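Local structure of beta-glucuronidase (uncultured Clostridium sp., 6U7J) at residues V214-K219 against A240-M245. The protein is a gut microbial glycoside hydrolase family 2 enzyme that hydrolyses beta-glucuronides and, like related gut microbial enzymes, probably helps reactivate conjugated estrogens. Residues are numbered along the deposited sequence; the frame is centred on the assembly and turned at random.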
ATOM      1  N   VAL B 214     -36.711  28.716 -30.605  1.00 55.43           N
ATOM      2  CA  VAL B 214     -35.457  28.206 -31.147  1.00 49.02           C
ATOM      3  C   VAL B 214     -35.009  29.128 -32.276  1.00 50.30           C
ATOM      4  O   VAL B 214     -35.627  29.161 -33.344  1.00 50.31           O
ATOM      5  CB  VAL B 214     -35.595  26.762 -31.639  1.00 47.14           C
ATOM      6  CG1 VAL B 214     -34.264  26.280 -32.219  1.00 41.10           C
ATOM      7  CG2 VAL B 214     -36.042  25.866 -30.515  1.00 47.72           C
ATOM      8  N   HIS B 215     -33.942  29.885 -32.032  1.00 45.06           N
ATOM      9  CA  HIS B 215     -33.287  30.682 -33.060  1.00 48.99           C
ATOM     10  C   HIS B 215     -32.157  29.853 -33.653  1.00 49.14           C
ATOM     11  O   HIS B 215     -31.255  29.427 -32.922  1.00 50.24           O
ATOM     12  CB  HIS B 215     -32.716  31.982 -32.486  1.00 50.05           C
ATOM     13  CG  HIS B 215     -33.715  32.836 -31.772  1.00 59.09           C
ATOM     14  ND1 HIS B 215     -34.488  32.370 -30.728  1.00 60.14           N
ATOM     15  CD2 HIS B 215     -34.050  34.139 -31.936  1.00 61.24           C
ATOM     16  CE1 HIS B 215     -35.266  33.345 -30.291  1.00 63.69           C
ATOM     17  NE2 HIS B 215     -35.018  34.429 -31.004  1.00 62.09           N
ATOM     18  N   TYR B 216     -32.188  29.629 -34.964  1.00 47.80           N
ATOM     19  CA  TYR B 216     -31.127  28.875 -35.614  1.00 45.71           C
ATOM     20  C   TYR B 216     -30.605  29.634 -36.822  1.00 49.58           C
ATOM     21  O   TYR B 216     -31.296  30.473 -37.401  1.00 50.65           O
ATOM     22  CB  TYR B 216     -31.594  27.473 -36.028  1.00 45.50           C
ATOM     23  CG  TYR B 216     -32.549  27.430 -37.196  1.00 47.39           C
ATOM     24  CD1 TYR B 216     -32.087  27.501 -38.507  1.00 49.77           C
ATOM     25  CD2 TYR B 216     -33.914  27.283 -36.992  1.00 48.31           C
ATOM     26  CE1 TYR B 216     -32.963  27.459 -39.578  1.00 49.04           C
ATOM     27  CE2 TYR B 216     -34.797  27.229 -38.054  1.00 47.22           C
ATOM     28  CZ  TYR B 216     -34.317  27.318 -39.342  1.00 48.08           C
ATOM     29  OH  TYR B 216     -35.191  27.271 -40.397  1.00 47.95           O
ATOM     30  N   GLU B 217     -29.372  29.305 -37.201  1.00 48.02           N
ATOM     31  CA  GLU B 217     -28.706  29.909 -38.349  1.00 44.41           C
ATOM     32  C   GLU B 217     -27.784  28.866 -38.964  1.00 47.36           C
ATOM     33  O   GLU B 217     -26.910  28.322 -38.278  1.00 41.87           O
ATOM     34  CB  GLU B 217     -27.925  31.156 -37.942  1.00 44.80           C
ATOM     35  CG  GLU B 217     -27.174  31.821 -39.084  1.00 52.89           C
ATOM     36  CD  GLU B 217     -26.474  33.096 -38.640  1.00 65.43           C
ATOM     37  OE1 GLU B 217     -25.808  33.746 -39.476  1.00 64.15           O
ATOM     38  OE2 GLU B 217     -26.596  33.447 -37.445  1.00 68.37           O
ATOM     39  N   ILE B 218     -27.985  28.594 -40.251  1.00 43.11           N
ATOM     40  CA  ILE B 218     -27.317  27.519 -40.964  1.00 41.31           C
ATOM     41  C   ILE B 218     -26.468  28.127 -42.076  1.00 49.32           C
ATOM     42  O   ILE B 218     -26.844  29.137 -42.682  1.00 46.71           O
ATOM     43  CB  ILE B 218     -28.343  26.515 -41.516  1.00 42.31           C
ATOM     44  CG1 ILE B 218     -29.217  26.002 -40.370  1.00 42.05           C
ATOM     45  CG2 ILE B 218     -27.660  25.357 -42.238  1.00 38.73           C
ATOM     46  CD1 ILE B 218     -30.415  25.194 -40.815  1.00 40.76           C
ATOM     47  N   LYS B 219     -25.308  27.527 -42.320  1.00 45.46           N
ATOM     48  CA  LYS B 219     -24.352  28.014 -43.295  1.00 44.40           C
ATOM     49  C   LYS B 219     -24.010  26.856 -44.215  1.00 45.26           C
ATOM     50  O   LYS B 219     -23.674  25.768 -43.744  1.00 45.33           O
ATOM     51  CB  LYS B 219     -23.104  28.562 -42.598  1.00 44.83           C
ATOM     52  CG  LYS B 219     -22.020  29.146 -43.488  1.00 54.20           C
ATOM     53  CD  LYS B 219     -20.918  29.779 -42.590  1.00 66.60           C
ATOM     54  CE  LYS B 219     -19.484  29.566 -43.118  1.00 62.01           C
ATOM     55  NZ  LYS B 219     -18.532  30.676 -42.753  1.00 64.97           N
ATOM     56  N   ALA B 240     -41.570  21.503 -35.230  1.00 47.99           N
ATOM     57  CA  ALA B 240     -41.516  22.755 -35.977  1.00 44.07           C
ATOM     58  C   ALA B 240     -40.953  22.442 -37.359  1.00 50.59           C
ATOM     59  O   ALA B 240     -40.345  21.386 -37.571  1.00 50.46           O
ATOM     60  CB  ALA B 240     -40.669  23.818 -35.268  1.00 47.07           C
ATOM     61  N   GLU B 241     -41.177  23.365 -38.301  1.00 49.30           N
ATOM     62  CA  GLU B 241     -40.733  23.221 -39.687  1.00 50.50           C
ATOM     63  C   GLU B 241     -40.364  24.582 -40.248  1.00 47.23           C
ATOM     64  O   GLU B 241     -40.977  25.595 -39.906  1.00 48.43           O
ATOM     65  CB  GLU B 241     -41.805  22.628 -40.601  1.00 51.73           C
ATOM     66  CG  GLU B 241     -41.919  21.137 -40.576  1.00 58.19           C
ATOM     67  CD  GLU B 241     -42.956  20.644 -41.557  1.00 62.06           C
ATOM     68  OE1 GLU B 241     -44.160  20.697 -41.219  1.00 67.99           O
ATOM     69  OE2 GLU B 241     -42.568  20.226 -42.671  1.00 66.29           O
ATOM     70  N   SER B 242     -39.389  24.595 -41.147  1.00 46.66           N
ATOM     71  CA  SER B 242     -39.076  25.837 -41.829  1.00 46.52           C
ATOM     72  C   SER B 242     -38.259  25.534 -43.072  1.00 53.11           C
ATOM     73  O   SER B 242     -37.545  24.524 -43.138  1.00 48.13           O
ATOM     74  CB  SER B 242     -38.325  26.812 -40.924  1.00 45.81           C
ATOM     75  OG  SER B 242     -37.933  27.972 -41.647  1.00 48.18           O
ATOM     76  N   ASN B 243     -38.403  26.416 -44.062  1.00 50.23           N
ATOM     77  CA  ASN B 243     -37.574  26.426 -45.260  1.00 52.23           C
ATOM     78  C   ASN B 243     -36.551  27.546 -45.216  1.00 52.13           C
ATOM     79  O   ASN B 243     -35.911  27.835 -46.231  1.00 52.15           O
ATOM     80  CB  ASN B 243     -38.445  26.560 -46.510  1.00 50.61           C
ATOM     81  CG  ASN B 243     -39.659  25.669 -46.461  1.00 54.77           C
ATOM     82  OD1 ASN B 243     -39.544  24.448 -46.563  1.00 57.53           O
ATOM     83  ND2 ASN B 243     -40.836  26.268 -46.282  1.00 60.57           N
ATOM     84  N   GLU B 244     -36.396  28.187 -44.063  1.00 46.25           N
ATOM     85  CA  GLU B 244     -35.470  29.291 -43.906  1.00 47.78           C
ATOM     86  C   GLU B 244     -34.121  28.789 -43.407  1.00 51.52           C
ATOM     87  O   GLU B 244     -34.050  27.900 -42.551  1.00 46.32           O
ATOM     88  CB  GLU B 244     -36.045  30.319 -42.931  1.00 52.49           C
ATOM     89  CG  GLU B 244     -37.322  30.987 -43.438  1.00 57.25           C
ATOM     90  CD  GLU B 244     -37.133  31.617 -44.811  1.00 59.97           C
ATOM     91  OE1 GLU B 244     -36.366  32.604 -44.920  1.00 58.78           O
ATOM     92  OE2 GLU B 244     -37.733  31.106 -45.783  1.00 56.09           O
ATOM     93  N   MET B 245     -33.049  29.364 -43.952  1.00 49.77           N
ATOM     94  CA  MET B 245     -31.706  29.051 -43.483  1.00 49.75           C
ATOM     95  C   MET B 245     -31.367  29.744 -42.172  1.00 52.30           C
ATOM     96  O   MET B 245     -30.500  29.265 -41.431  1.00 47.80           O
ATOM     97  CB  MET B 245     -30.685  29.429 -44.547  1.00 44.71           C
ATOM     98  CG  MET B 245     -30.603  28.381 -45.627  1.00 54.95           C
ATOM     99  SD  MET B 245     -28.955  28.171 -46.271  1.00 62.72           S
ATOM    100  CE  MET B 245     -29.303  27.703 -47.966  1.00 57.99           C
TER
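The backbones of 214-219 and 240-245 meet at one end, where Ile218 N donates to Met245 O at 2.9 Å and the two CA atoms lie 5.3 Å apart. The donor sits nearly in line with the C=O bond (163° at the oxygen), but the hydrogen bond is bent at the hydrogen (144°). Met245 O rests against the side chain of Ile218, 3.5 Å from its CB, and lies 3.6 Å from Tyr216 CE1, oblique to the ring. Tyr216 makes the second link. With its CG set between the backbone N and the carbonyl carbon (chi1 72°), the ring extends so that Tyr216 OH donates to Glu244 O at 2.5 Å, a short bond. That oxygen lies at the ring edge, near its plane. Both segments belong to the small immunoglobulin-like beta-sandwich of glycoside hydrolase family 2 enzymes. Strand 211-220 is the middle strand of one sheet and 238-242 is an edge strand of the other; residues 243-245 carry the chain across to strand 246-251 beside 211-220. Ser242 shapes this crossing as an ST turn: its OG accepts from Glu244 N at 2.9 Å. Ser242 OG also hydrogen-bonds Asp247 OD1 and lies 3.1 Å from Tyr216 OH. Ile218 packs on Val229 and Ile269 between the sheets, and the Met245 side chain leaves the backbone away from 214-219 and touches Ile227 and Phe271.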